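PDB 6DGM: phosphoglycerol transferase GacH from Streptococcus pyogenes MGAS5005, which transfers glycerol phosphate, probably onto a rhamnose polysaccharide of the streptococcal cell wall, through a domain related to lipoteichoic acid synthases. Local coordinates for residues A[34-39]-A[124-129]; A[66-71]-A[292-297]; A[262-267]-A[320-325]; A[314-319]-A[335-340]. One frame throughout, in Å; residues are numbered along the deposited sequence.

Interaction 1: A[34-39]-A[124-129]; sequences NNIADQ and HTISEF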
loop_
_atom_site.group_PDB
_atom_site.type_symbol
_atom_site.label_atom_id
_atom_site.label_comp_id
_atom_site.label_asym_id
_atom_site.label_seq_id
_atom_site.Cartn_x
_atom_site.Cartn_y
_atom_site.Cartn_z
ATOM N N ASN A 34 11.461 11.864 -15.319
ATOM C CA ASN A 34 10.999 10.567 -15.795
ATOM C C ASN A 34 9.488 10.548 -15.980
ATOM O O ASN A 34 8.767 11.448 -15.540
ATOM C CB ASN A 34 11.436 9.464 -14.823
ATOM C CG ASN A 34 12.948 9.353 -14.717
ATOM O OD1 ASN A 34 13.660 9.612 -15.681
ATOM N ND2 ASN A 34 13.439 8.974 -13.542
ATOM N N ASN A 35 9.028 9.496 -16.658
ATOM C CA ASN A 35 7.616 9.243 -16.905
ATOM C C ASN A 35 7.208 7.981 -16.164
ATOM O O ASN A 35 7.867 6.945 -16.289
ATOM C CB ASN A 35 7.365 8.994 -18.389
ATOM C CG ASN A 35 7.868 10.116 -19.257
ATOM O OD1 ASN A 35 7.568 11.280 -19.019
ATOM N ND2 ASN A 35 8.655 9.769 -20.273
ATOM N N ILE A 36 6.102 8.055 -15.420
ATOM C CA ILE A 36 5.660 6.907 -14.631
ATOM C C ILE A 36 5.402 5.700 -15.529
ATOM O O ILE A 36 5.725 4.563 -15.168
ATOM C CB ILE A 36 4.429 7.294 -13.800
ATOM C CG1 ILE A 36 4.142 6.232 -12.735
ATOM C CG2 ILE A 36 3.228 7.499 -14.700
ATOM C CD1 ILE A 36 5.273 6.076 -11.739
ATOM N N ALA A 37 4.867 5.937 -16.731
ATOM C CA ALA A 37 4.542 4.868 -17.665
ATOM C C ALA A 37 5.773 4.200 -18.268
ATOM O O ALA A 37 5.621 3.206 -18.985
ATOM C CB ALA A 37 3.657 5.411 -18.789
ATOM N N ASP A 38 6.975 4.708 -17.994
ATOM C CA ASP A 38 8.211 4.037 -18.380
ATOM C C ASP A 38 8.705 3.064 -17.316
ATOM O O ASP A 38 9.706 2.381 -17.532
ATOM C CB ASP A 38 9.325 5.054 -18.650
ATOM C CG ASP A 38 9.071 5.907 -19.866
ATOM O OD1 ASP A 38 8.347 5.471 -20.789
ATOM O OD2 ASP A 38 9.632 7.014 -19.901
ATOM N N GLN A 39 8.044 3.005 -16.169
ATOM C CA GLN A 39 8.434 2.147 -15.068
ATOM C C GLN A 39 7.410 1.026 -14.942
ATOM O O GLN A 39 6.198 1.268 -15.011
ATOM C CB GLN A 39 8.389 2.893 -13.720
ATOM C CG GLN A 39 8.563 4.387 -13.769
ATOM C CD GLN A 39 10.005 4.798 -13.899
ATOM O OE1 GLN A 39 10.899 4.151 -13.351
ATOM N NE2 GLN A 39 10.244 5.883 -14.627
ATOM N N HIS A 124 -10.033 7.100 -10.331
ATOM C CA HIS A 124 -8.659 7.331 -10.766
ATOM C C HIS A 124 -7.676 6.616 -9.849
ATOM O O HIS A 124 -7.772 6.724 -8.623
ATOM C CB HIS A 124 -8.368 8.825 -10.822
ATOM C CG HIS A 124 -9.093 9.502 -11.937
ATOM N ND1 HIS A 124 -8.657 9.433 -13.244
ATOM C CD2 HIS A 124 -10.245 10.218 -11.962
ATOM C CE1 HIS A 124 -9.496 10.099 -14.019
ATOM N NE2 HIS A 124 -10.472 10.575 -13.267
ATOM N N THR A 125 -6.747 5.872 -10.459
ATOM C CA THR A 125 -5.780 5.063 -9.735
ATOM C C THR A 125 -4.455 5.058 -10.496
ATOM O O THR A 125 -4.383 5.415 -11.678
ATOM C CB THR A 125 -6.235 3.597 -9.595
ATOM O OG1 THR A 125 -6.265 2.985 -10.892
ATOM C CG2 THR A 125 -7.603 3.482 -8.927
ATOM N N ILE A 126 -3.402 4.616 -9.809
ATOM C CA ILE A 126 -2.085 4.511 -10.433
ATOM C C ILE A 126 -2.127 3.614 -11.663
ATOM O O ILE A 126 -1.349 3.804 -12.599
ATOM C CB ILE A 126 -1.052 4.047 -9.386
ATOM C CG1 ILE A 126 0.335 3.864 -10.000
ATOM C CG2 ILE A 126 -1.501 2.744 -8.711
ATOM C CD1 ILE A 126 0.889 5.103 -10.653
ATOM N N SER A 127 -3.042 2.647 -11.702
ATOM C CA SER A 127 -3.055 1.675 -12.786
ATOM C C SER A 127 -3.518 2.257 -14.115
ATOM O O SER A 127 -3.234 1.662 -15.165
ATOM C CB SER A 127 -3.929 0.470 -12.405
ATOM O OG SER A 127 -5.295 0.843 -12.244
ATOM N N GLU A 128 -4.206 3.409 -14.104
ATOM C CA GLU A 128 -4.758 3.938 -15.345
ATOM C C GLU A 128 -3.690 4.381 -16.336
ATOM O O GLU A 128 -3.994 4.534 -17.525
ATOM C CB GLU A 128 -5.723 5.104 -15.084
ATOM C CG GLU A 128 -5.062 6.400 -14.653
ATOM C CD GLU A 128 -6.077 7.524 -14.418
ATOM O OE1 GLU A 128 -6.781 7.917 -15.378
ATOM O OE2 GLU A 128 -6.157 8.013 -13.286
ATOM N N PHE A 129 -2.459 4.608 -15.884
ATOM C CA PHE A 129 -1.396 5.032 -16.784
ATOM C C PHE A 129 -0.790 3.879 -17.567
ATOM O O PHE A 129 0.026 4.123 -18.462
ATOM C CB PHE A 129 -0.324 5.758 -15.972
ATOM C CG PHE A 129 -0.862 6.951 -15.225
ATOM C CD1 PHE A 129 -1.168 8.118 -15.889
ATOM C CD2 PHE A 129 -1.095 6.878 -13.870
ATOM C CE1 PHE A 129 -1.681 9.208 -15.202
ATOM C CE2 PHE A 129 -1.605 7.944 -13.183
ATOM C CZ PHE A 129 -1.899 9.115 -13.842
#
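I36 meets both I126 and F129, and its two branches divide the work. CG1 of I36 lies 4.0 Å from CD1 of I126, where the two side chains pass obliquely. CG2 of I36 instead reaches CB of F129 at 4.2 Å and comes obliquely to the ring. With CG1 anti to the backbone N (chi1 -167°), I36 can offer one branch to each partner. I36 and I126 are buried, F129 partly exposed, and F319 and L318 of helix 314-321 close over I36. Each segment holds a short 3-10 turn (36-38, 126-129) in a loop leading to strand 40-46 or 135-139 of the central sheet of an alkaline-phosphatase-like α/β fold. Towards solvent the packing is looser: A37 touches with CB alone, 3.9 Å from O of F129, and no hydrogen bond crosses. Several polar groups bond within their own loop. O of N35 accepts from NE2 of Q39 at 3.1 Å and from N of D38, the donors arriving from opposite faces of its plane. ND2 of N35 reaches OD2 of D38 at 2.9 Å. On the other loop, ND1 of H124 binds OE2 of E128 at 2.9 Å, almost exactly in the imidazole plane.

Interaction 2: A[66-71]-A[292-297]; sequences PNIKAI and DYFIWS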
loop_
_atom_site.group_PDB
_atom_site.type_symbol
_atom_site.label_atom_id
_atom_site.label_comp_id
_atom_site.label_asym_id
_atom_site.label_seq_id
_atom_site.Cartn_x
_atom_site.Cartn_y
_atom_site.Cartn_z
ATOM N N PRO A 66 15.994 -9.305 9.086
ATOM C CA PRO A 66 17.289 -8.651 8.807
ATOM C C PRO A 66 17.434 -8.162 7.378
ATOM O O PRO A 66 17.960 -7.060 7.163
ATOM C CB PRO A 66 18.322 -9.733 9.159
ATOM C CG PRO A 66 17.582 -11.014 8.963
ATOM C CD PRO A 66 16.167 -10.738 9.404
ATOM N N ASN A 67 16.955 -8.929 6.393
ATOM C CA ASN A 67 17.082 -8.492 5.007
ATOM C C ASN A 67 16.166 -7.313 4.713
ATOM O O ASN A 67 16.548 -6.382 3.997
ATOM C CB ASN A 67 16.785 -9.642 4.047
ATOM C CG ASN A 67 17.792 -10.768 4.169
ATOM O OD1 ASN A 67 18.982 -10.580 3.928
ATOM N ND2 ASN A 67 17.324 -11.936 4.559
ATOM N N ILE A 68 14.951 -7.330 5.252
ATOM C CA ILE A 68 14.045 -6.215 5.005
ATOM C C ILE A 68 14.540 -4.962 5.705
ATOM O O ILE A 68 14.442 -3.853 5.156
ATOM C CB ILE A 68 12.604 -6.616 5.363
ATOM C CG1 ILE A 68 12.050 -7.532 4.256
ATOM C CG2 ILE A 68 11.720 -5.366 5.508
ATOM C CD1 ILE A 68 10.727 -8.195 4.584
ATOM N N LYS A 69 15.158 -5.105 6.877
ATOM C CA LYS A 69 15.721 -3.930 7.529
ATOM C C LYS A 69 16.861 -3.348 6.708
ATOM O O LYS A 69 16.999 -2.123 6.608
ATOM C CB LYS A 69 16.177 -4.250 8.941
ATOM C CG LYS A 69 15.001 -4.456 9.897
ATOM C CD LYS A 69 15.398 -4.173 11.334
ATOM C CE LYS A 69 16.146 -5.329 11.957
ATOM N NZ LYS A 69 15.312 -6.002 13.006
ATOM N N ALA A 70 17.669 -4.212 6.093
ATOM C CA ALA A 70 18.754 -3.736 5.250
ATOM C C ALA A 70 18.212 -3.041 4.007
ATOM O O ALA A 70 18.783 -2.046 3.545
ATOM C CB ALA A 70 19.638 -4.907 4.855
ATOM N N ILE A 71 17.137 -3.573 3.434
ATOM C CA ILE A 71 16.501 -2.908 2.302
ATOM C C ILE A 71 16.010 -1.525 2.717
ATOM O O ILE A 71 16.255 -0.526 2.028
ATOM C CB ILE A 71 15.368 -3.783 1.735
ATOM C CG1 ILE A 71 15.953 -5.043 1.098
ATOM C CG2 ILE A 71 14.543 -2.973 0.733
ATOM C CD1 ILE A 71 14.965 -6.193 1.016
ATOM N N ASP A 292 5.770 -1.667 8.544
ATOM C CA ASP A 292 6.942 -1.315 7.739
ATOM C C ASP A 292 6.584 -1.117 6.277
ATOM O O ASP A 292 5.717 -1.807 5.742
ATOM C CB ASP A 292 7.972 -2.442 7.847
ATOM C CG ASP A 292 8.417 -2.672 9.270
ATOM O OD1 ASP A 292 7.733 -3.447 9.992
ATOM O OD2 ASP A 292 9.432 -2.048 9.678
ATOM N N TYR A 293 7.260 -0.171 5.632
ATOM C CA TYR A 293 7.160 -0.037 4.186
ATOM C C TYR A 293 8.527 0.310 3.601
ATOM O O TYR A 293 9.400 0.870 4.268
ATOM C CB TYR A 293 6.132 1.030 3.745
ATOM C CG TYR A 293 6.705 2.439 3.695
ATOM C CD1 TYR A 293 7.291 2.923 2.530
ATOM C CD2 TYR A 293 6.691 3.273 4.816
ATOM C CE1 TYR A 293 7.844 4.180 2.483
ATOM C CE2 TYR A 293 7.247 4.540 4.774
ATOM C CZ TYR A 293 7.815 4.991 3.601
ATOM O OH TYR A 293 8.374 6.244 3.517
ATOM N N PHE A 294 8.690 -0.021 2.325
ATOM C CA PHE A 294 9.803 0.492 1.540
ATOM C C PHE A 294 9.365 0.681 0.094
ATOM O O PHE A 294 8.402 0.067 -0.377
ATOM C CB PHE A 294 11.082 -0.360 1.657
ATOM C CG PHE A 294 10.988 -1.757 1.083
ATOM C CD1 PHE A 294 11.031 -1.967 -0.278
ATOM C CD2 PHE A 294 10.927 -2.865 1.922
ATOM C CE1 PHE A 294 10.972 -3.237 -0.810
ATOM C CE2 PHE A 294 10.886 -4.148 1.396
ATOM C CZ PHE A 294 10.916 -4.335 0.028
ATOM N N ILE A 295 10.090 1.554 -0.600
ATOM C CA ILE A 295 9.883 1.832 -2.013
ATOM C C ILE A 295 11.254 1.635 -2.649
ATOM O O ILE A 295 12.177 2.407 -2.377
ATOM C CB ILE A 295 9.342 3.246 -2.255
ATOM C CG1 ILE A 295 7.993 3.428 -1.539
ATOM C CG2 ILE A 295 9.179 3.475 -3.747
ATOM C CD1 ILE A 295 7.357 4.817 -1.689
ATOM N N TRP A 296 11.405 0.555 -3.427
ATOM C CA TRP A 296 12.705 0.094 -3.906
ATOM C C TRP A 296 12.644 -0.095 -5.414
ATOM O O TRP A 296 11.737 -0.768 -5.913
ATOM C CB TRP A 296 13.039 -1.254 -3.252
ATOM C CG TRP A 296 14.317 -1.920 -3.708
ATOM C CD1 TRP A 296 15.536 -1.823 -3.118
ATOM C CD2 TRP A 296 14.485 -2.795 -4.833
ATOM N NE1 TRP A 296 16.455 -2.577 -3.797
ATOM C CE2 TRP A 296 15.837 -3.183 -4.858
ATOM C CE3 TRP A 296 13.627 -3.274 -5.824
ATOM C CZ2 TRP A 296 16.355 -4.046 -5.833
ATOM C CZ3 TRP A 296 14.132 -4.131 -6.784
ATOM C CH2 TRP A 296 15.485 -4.516 -6.780
ATOM N N SER A 297 13.619 0.484 -6.126
ATOM C CA SER A 297 13.803 0.298 -7.561
ATOM C C SER A 297 14.985 -0.630 -7.823
ATOM O O SER A 297 15.903 -0.757 -7.006
ATOM C CB SER A 297 14.060 1.636 -8.265
ATOM O OG SER A 297 13.062 2.592 -7.979
#
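I71 sets its CG2 methyl squarely over one face of the F294 ring. The methyl carbon stands 3.6 Å from the ring centroid and only 4° off the normal, a CH-pi contact in which all six ring carbons lie at nearly equal distance. Two side-chain torsions bring this about. In I71, CG2 is the branch that extends opposite the backbone N and leads towards the strand, while CG1 turns back beside that N. In F294, CG sits between the backbone N and the carbonyl carbon (chi1 66°), which places the ring beneath the methyl. I68, one helical turn before I71, comes to the same ring from another direction: its CG2 lies near the ring plane, at the edge, 4.4 Å from CE2 of F294. The helix thus meets one phenyl group over a face and at the rim. Helix 66-74 packs here against strand 290-297 of the central mixed sheet, their local axes 9.3 Å apart and inclined at 56°, as layers do in an α/β sandwich of the alkaline phosphatase superfamily. The alternation of the strand points F294 and W296 at this helix, and Y293 and I295 at the other layer. CD1 of W296 comes within 4.1 Å of CG2 of I71, an oblique approach to the indole. L253 of the long helix 229-257 touches both I71 and W296, extending the apolar patch. At the other end of the strand segment, D292 is held by salt bridges to K72 and R54.

Interaction 3: A[262-267]-A[320-325]; sequences PITVVF and EHTDSK. With CA (calcium ion), chain E.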
loop_
_atom_site.group_PDB
_atom_site.type_symbol
_atom_site.label_atom_id
_atom_site.label_comp_id
_atom_site.label_asym_id
_atom_site.label_seq_id
_atom_site.Cartn_x
_atom_site.Cartn_y
_atom_site.Cartn_z
ATOM N N PRO A 262 13.212 -0.839 -15.967
ATOM C CA PRO A 262 13.077 -0.152 -14.671
ATOM C C PRO A 262 11.853 -0.675 -13.928
ATOM O O PRO A 262 10.733 -0.640 -14.452
ATOM C CB PRO A 262 12.941 1.332 -15.041
ATOM C CG PRO A 262 12.836 1.395 -16.518
ATOM C CD PRO A 262 13.206 0.090 -17.109
ATOM N N ILE A 263 12.069 -1.171 -12.708
ATOM C CA ILE A 263 11.021 -1.776 -11.890
ATOM C C ILE A 263 11.092 -1.154 -10.503
ATOM O O ILE A 263 12.172 -1.086 -9.911
ATOM C CB ILE A 263 11.208 -3.307 -11.797
ATOM C CG1 ILE A 263 11.029 -3.961 -13.174
ATOM C CG2 ILE A 263 10.238 -3.900 -10.798
ATOM C CD1 ILE A 263 11.454 -5.426 -13.236
ATOM N N THR A 264 9.944 -0.723 -9.972
ATOM C CA THR A 264 9.884 -0.212 -8.602
ATOM C C THR A 264 8.824 -0.984 -7.831
ATOM O O THR A 264 7.744 -1.252 -8.355
ATOM C CB THR A 264 9.622 1.301 -8.567
ATOM O OG1 THR A 264 10.712 1.988 -9.197
ATOM C CG2 THR A 264 9.523 1.816 -7.137
ATOM N N VAL A 265 9.172 -1.373 -6.611
ATOM C CA VAL A 265 8.300 -2.116 -5.708
ATOM C C VAL A 265 7.929 -1.203 -4.545
ATOM O O VAL A 265 8.807 -0.619 -3.896
ATOM C CB VAL A 265 8.998 -3.374 -5.166
ATOM C CG1 VAL A 265 8.093 -4.109 -4.191
ATOM C CG2 VAL A 265 9.447 -4.308 -6.303
ATOM N N VAL A 266 6.630 -1.093 -4.278
ATOM C CA VAL A 266 6.109 -0.487 -3.060
ATOM C C VAL A 266 5.678 -1.650 -2.172
ATOM O O VAL A 266 4.713 -2.345 -2.484
ATOM C CB VAL A 266 4.931 0.448 -3.347
ATOM C CG1 VAL A 266 4.412 1.053 -2.052
ATOM C CG2 VAL A 266 5.324 1.546 -4.342
ATOM N N PHE A 267 6.418 -1.890 -1.094
ATOM C CA PHE A 267 6.246 -3.053 -0.233
ATOM C C PHE A 267 5.801 -2.559 1.130
ATOM O O PHE A 267 6.426 -1.664 1.696
ATOM C CB PHE A 267 7.606 -3.752 -0.097
ATOM C CG PHE A 267 7.579 -5.000 0.728
ATOM C CD1 PHE A 267 7.680 -4.924 2.108
ATOM C CD2 PHE A 267 7.480 -6.245 0.126
ATOM C CE1 PHE A 267 7.663 -6.067 2.884
ATOM C CE2 PHE A 267 7.468 -7.406 0.910
ATOM C CZ PHE A 267 7.560 -7.302 2.290
ATOM N N GLU A 320 7.682 10.562 -6.498
ATOM C CA GLU A 320 8.872 11.272 -6.039
ATOM C C GLU A 320 10.103 10.375 -6.115
ATOM O O GLU A 320 11.173 10.802 -6.575
ATOM C CB GLU A 320 8.670 11.772 -4.613
ATOM C CG GLU A 320 9.824 12.613 -4.119
ATOM C CD GLU A 320 9.761 12.874 -2.640
ATOM O OE1 GLU A 320 9.423 11.933 -1.871
ATOM O OE2 GLU A 320 10.048 14.016 -2.247
ATOM N N HIS A 321 9.978 9.130 -5.649
ATOM C CA HIS A 321 11.129 8.233 -5.612
ATOM C C HIS A 321 11.672 7.983 -7.012
ATOM O O HIS A 321 12.890 7.962 -7.219
ATOM C CB HIS A 321 10.757 6.906 -4.926
ATOM C CG HIS A 321 11.899 5.953 -4.827
ATOM N ND1 HIS A 321 12.880 6.074 -3.867
ATOM C CD2 HIS A 321 12.248 4.895 -5.595
ATOM C CE1 HIS A 321 13.787 5.127 -4.047
ATOM N NE2 HIS A 321 13.423 4.394 -5.085
ATOM N N THR A 322 10.784 7.802 -7.986
ATOM C CA THR A 322 11.179 7.556 -9.357
ATOM C C THR A 322 11.387 8.832 -10.168
ATOM O O THR A 322 11.678 8.732 -11.363
ATOM C CB THR A 322 10.138 6.690 -10.068
ATOM O OG1 THR A 322 8.884 7.374 -10.132
ATOM C CG2 THR A 322 9.972 5.366 -9.343
ATOM N N ASP A 323 11.233 10.011 -9.560
ATOM C CA ASP A 323 11.419 11.301 -10.246
ATOM C C ASP A 323 10.504 11.434 -11.464
ATOM O O ASP A 323 10.900 11.947 -12.516
ATOM C CB ASP A 323 12.888 11.527 -10.621
ATOM C CG ASP A 323 13.243 12.995 -10.727
ATOM O OD1 ASP A 323 12.798 13.772 -9.855
ATOM O OD2 ASP A 323 13.979 13.356 -11.665
ATOM N N SER A 324 9.259 10.981 -11.316
ATOM C CA SER A 324 8.289 10.987 -12.403
ATOM C C SER A 324 7.399 12.226 -12.358
ATOM O O SER A 324 7.026 12.705 -11.284
ATOM C CB SER A 324 7.410 9.734 -12.327
ATOM O OG SER A 324 8.205 8.592 -12.574
ATOM N N LYS A 325 7.060 12.732 -13.539
ATOM C CA LYS A 325 6.184 13.882 -13.658
ATOM C C LYS A 325 4.784 13.561 -13.146
ATOM O O LYS A 325 4.282 12.442 -13.292
ATOM C CB LYS A 325 6.131 14.321 -15.117
ATOM C CG LYS A 325 7.458 14.843 -15.636
ATOM C CD LYS A 325 7.390 15.081 -17.141
ATOM C CE LYS A 325 8.778 15.322 -17.744
ATOM N NZ LYS A 325 9.392 16.560 -17.220
HETATM CA CA CA E . 14.326 15.623 -9.584
HETATM O O HOH W 1 15.459 15.769 -11.768
HETATM O O HOH W 2 12.297 16.724 -8.206
HETATM O O HOH W 3 16.046 17.621 -8.878
#
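T264 and T322 cross obliquely, methyl against hydroxyl: CG2 of T322 lies 3.5 Å from OG1 of T264, while the hydroxyl of T322 is turned elsewhere. The torsions explain this. In T322, OG1 occupies the position between the backbone N and carbonyl carbon (chi1 63°), from where it bonds to L318 O and accepts from OG of S324 at 2.8 Å; CG2 is left facing the strand. In T264 the hydroxyl bonds to S297, and its own methyl CG2 approaches the H321 imidazole obliquely, 4.4 Å from CD2. H321 in turn is fixed at both nitrogens, NE2 by N301 and ND1 by T76. D323, with positive phi, is the first residue to leave helical geometry, in a Schellman motif. OD1 of D323 binds the calcium ion at 2.4 Å. D31 O and three waters are also ligands, and one of these waters donates to OD2 of D323 at 2.8 Å. The threonine contact is buried, whereas D323, one residue on, carries the metal. Strand 263-269 runs between strands 40-46 and 290-297 in the central sheet, and helix 314-321 packs on its face, L318 on T264 and F314 on V266.

Interaction 4: A[314-319]-A[335-340]; sequences FTAALF and EVLNKA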
loop_
_atom_site.group_PDB
_atom_site.type_symbol
_atom_site.label_atom_id
_atom_site.label_comp_id
_atom_site.label_asym_id
_atom_site.label_seq_id
_atom_site.Cartn_x
_atom_site.Cartn_y
_atom_site.Cartn_z
ATOM N N PHE A 314 1.270 6.385 -0.830
ATOM C CA PHE A 314 2.298 5.625 -1.528
ATOM C C PHE A 314 2.493 6.107 -2.960
ATOM O O PHE A 314 3.629 6.180 -3.434
ATOM C CB PHE A 314 1.989 4.134 -1.523
ATOM C CG PHE A 314 2.275 3.446 -0.203
ATOM C CD1 PHE A 314 3.266 3.885 0.660
ATOM C CD2 PHE A 314 1.543 2.347 0.162
ATOM C CE1 PHE A 314 3.497 3.223 1.871
ATOM C CE2 PHE A 314 1.768 1.688 1.361
ATOM C CZ PHE A 314 2.745 2.112 2.202
ATOM N N THR A 315 1.409 6.428 -3.674
ATOM C CA THR A 315 1.565 6.814 -5.075
ATOM C C THR A 315 2.348 8.118 -5.209
ATOM O O THR A 315 3.254 8.222 -6.034
ATOM C CB THR A 315 0.218 6.906 -5.788
ATOM O OG1 THR A 315 -0.444 5.652 -5.684
ATOM C CG2 THR A 315 0.411 7.220 -7.294
ATOM N N ALA A 316 2.027 9.122 -4.405
ATOM C CA ALA A 316 2.823 10.344 -4.451
ATOM C C ALA A 316 4.279 10.054 -4.115
ATOM O O ALA A 316 5.199 10.607 -4.735
ATOM C CB ALA A 316 2.251 11.385 -3.501
ATOM N N ALA A 317 4.509 9.182 -3.134
ATOM C CA ALA A 317 5.878 8.843 -2.782
ATOM C C ALA A 317 6.566 8.080 -3.899
ATOM O O ALA A 317 7.778 8.223 -4.093
ATOM C CB ALA A 317 5.907 8.049 -1.487
ATOM N N LEU A 318 5.805 7.275 -4.644
ATOM C CA LEU A 318 6.363 6.536 -5.772
ATOM C C LEU A 318 6.790 7.484 -6.882
ATOM O O LEU A 318 7.867 7.326 -7.474
ATOM C CB LEU A 318 5.324 5.533 -6.288
ATOM C CG LEU A 318 5.575 4.913 -7.664
ATOM C CD1 LEU A 318 6.671 3.865 -7.539
ATOM C CD2 LEU A 318 4.321 4.317 -8.258
ATOM N N PHE A 319 5.940 8.456 -7.207
ATOM C CA PHE A 319 6.328 9.450 -8.203
ATOM C C PHE A 319 7.592 10.183 -7.777
ATOM O O PHE A 319 8.488 10.424 -8.596
ATOM C CB PHE A 319 5.197 10.453 -8.426
ATOM C CG PHE A 319 4.145 9.999 -9.412
ATOM C CD1 PHE A 319 3.164 9.095 -9.044
ATOM C CD2 PHE A 319 4.128 10.500 -10.702
ATOM C CE1 PHE A 319 2.189 8.696 -9.957
ATOM C CE2 PHE A 319 3.175 10.099 -11.612
ATOM C CZ PHE A 319 2.205 9.197 -11.250
ATOM N N GLU A 335 1.725 17.382 -2.049
ATOM C CA GLU A 335 1.565 18.325 -0.941
ATOM C C GLU A 335 1.039 17.624 0.309
ATOM O O GLU A 335 1.492 17.906 1.425
ATOM C CB GLU A 335 0.629 19.457 -1.355
ATOM C CG GLU A 335 1.266 20.420 -2.330
ATOM C CD GLU A 335 2.255 21.348 -1.643
ATOM O OE1 GLU A 335 1.812 22.318 -0.992
ATOM O OE2 GLU A 335 3.471 21.094 -1.746
ATOM N N VAL A 336 0.083 16.705 0.148
ATOM C CA VAL A 336 -0.393 15.924 1.291
ATOM C C VAL A 336 0.748 15.113 1.892
ATOM O O VAL A 336 0.994 15.157 3.103
ATOM C CB VAL A 336 -1.583 15.032 0.894
ATOM C CG1 VAL A 336 -1.985 14.111 2.050
ATOM C CG2 VAL A 336 -2.765 15.899 0.434
ATOM N N LEU A 337 1.455 14.354 1.049
ATOM C CA LEU A 337 2.566 13.529 1.524
ATOM C C LEU A 337 3.538 14.354 2.357
ATOM O O LEU A 337 3.933 13.950 3.456
ATOM C CB LEU A 337 3.294 12.910 0.324
ATOM C CG LEU A 337 4.697 12.330 0.539
ATOM C CD1 LEU A 337 4.633 11.043 1.371
ATOM C CD2 LEU A 337 5.364 12.057 -0.821
ATOM N N ASN A 338 3.912 15.529 1.864
ATOM C CA ASN A 338 4.970 16.295 2.498
ATOM C C ASN A 338 4.489 17.175 3.638
ATOM O O ASN A 338 5.251 17.412 4.583
ATOM C CB ASN A 338 5.680 17.167 1.454
ATOM C CG ASN A 338 6.577 16.352 0.538
ATOM O OD1 ASN A 338 7.192 15.376 0.969
ATOM N ND2 ASN A 338 6.662 16.754 -0.732
ATOM N N LYS A 339 3.262 17.693 3.570
ATOM C CA LYS A 339 2.861 18.736 4.501
ATOM C C LYS A 339 1.564 18.486 5.255
ATOM O O LYS A 339 1.237 19.289 6.140
ATOM C CB LYS A 339 2.729 20.082 3.775
ATOM C CG LYS A 339 3.957 20.490 2.974
ATOM C CD LYS A 339 3.693 21.768 2.200
ATOM C CE LYS A 339 4.805 22.057 1.209
ATOM N NZ LYS A 339 4.521 23.289 0.418
ATOM N N ALA A 340 0.802 17.440 4.937
ATOM C CA ALA A 340 -0.525 17.347 5.530
ATOM C C ALA A 340 -0.948 15.921 5.833
ATOM O O ALA A 340 -2.151 15.643 5.909
ATOM C CB ALA A 340 -1.565 18.054 4.635
#
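L337 drives one methyl, CD2, against the backbone of helix 314-321 at A316 and A317, and has the largest buried area of the three residues in contact. The closest approach is to main chain: CD2 of L337 lies 3.8 Å from N of A317 and 4.0 Å from C of A316. The two alanine methyls flank CD2 of L337 at similar range, CB of A316 at 4.2 Å and CB of A317 at 4.1 Å. The leucine tip therefore meets the peptide link and both neighbouring methyls together, with the small alanine side chains letting it come down to the main chain. L337 reaches across because CG extends opposite its backbone N (chi1 164°) and its side chain leaves the backbone towards the partner helix. A316 directs its CB at helix 328-339, and A317 contributes from the flank. Nearest CA atoms, those of A316 and L337, are 6.8 Å apart, a close approach of two helices linked by a short connection. Helix 314-321 is in the layer lying directly on the central sheet of this alkaline-phosphatase-like domain, whereas helix 328-339 packs outside it, so the contact joins a second tier of helices to the first. L333 and T334, earlier on the same outer helix, also touch A316, and H306 lies against L337. On the partly exposed flank of helix 328-339, away from the alanines, NZ of K339 makes a salt bridge to E335 one turn earlier, 3.2 Å from OE1 and on its syn lone pair. K339 also touches I354 of helix 349-365.

Overall arrangement
Helix 314-321 ties the set together: it supplies one side of interactions 3 and 4, and its F319 and L318 pack on I36 of interaction 1. Interactions 2 and 3 meet through the central sheet, where strands 263-269 and 290-297 are antiparallel neighbours; their centres are 14 Å apart. Interaction 2 holds a helix on one face of the sheet, while interactions 3 and 4 build outward from the other. Centres of interactions 1 and 3 are 10 Å apart, those of 1 and 2 22 Å. Along the chain, interaction 1 closes before 3 and 4 open, whereas 2 and 3 interleave, as do 3 and 4. Interactions 1, 3 and 4 lie around the calcium-bearing turn.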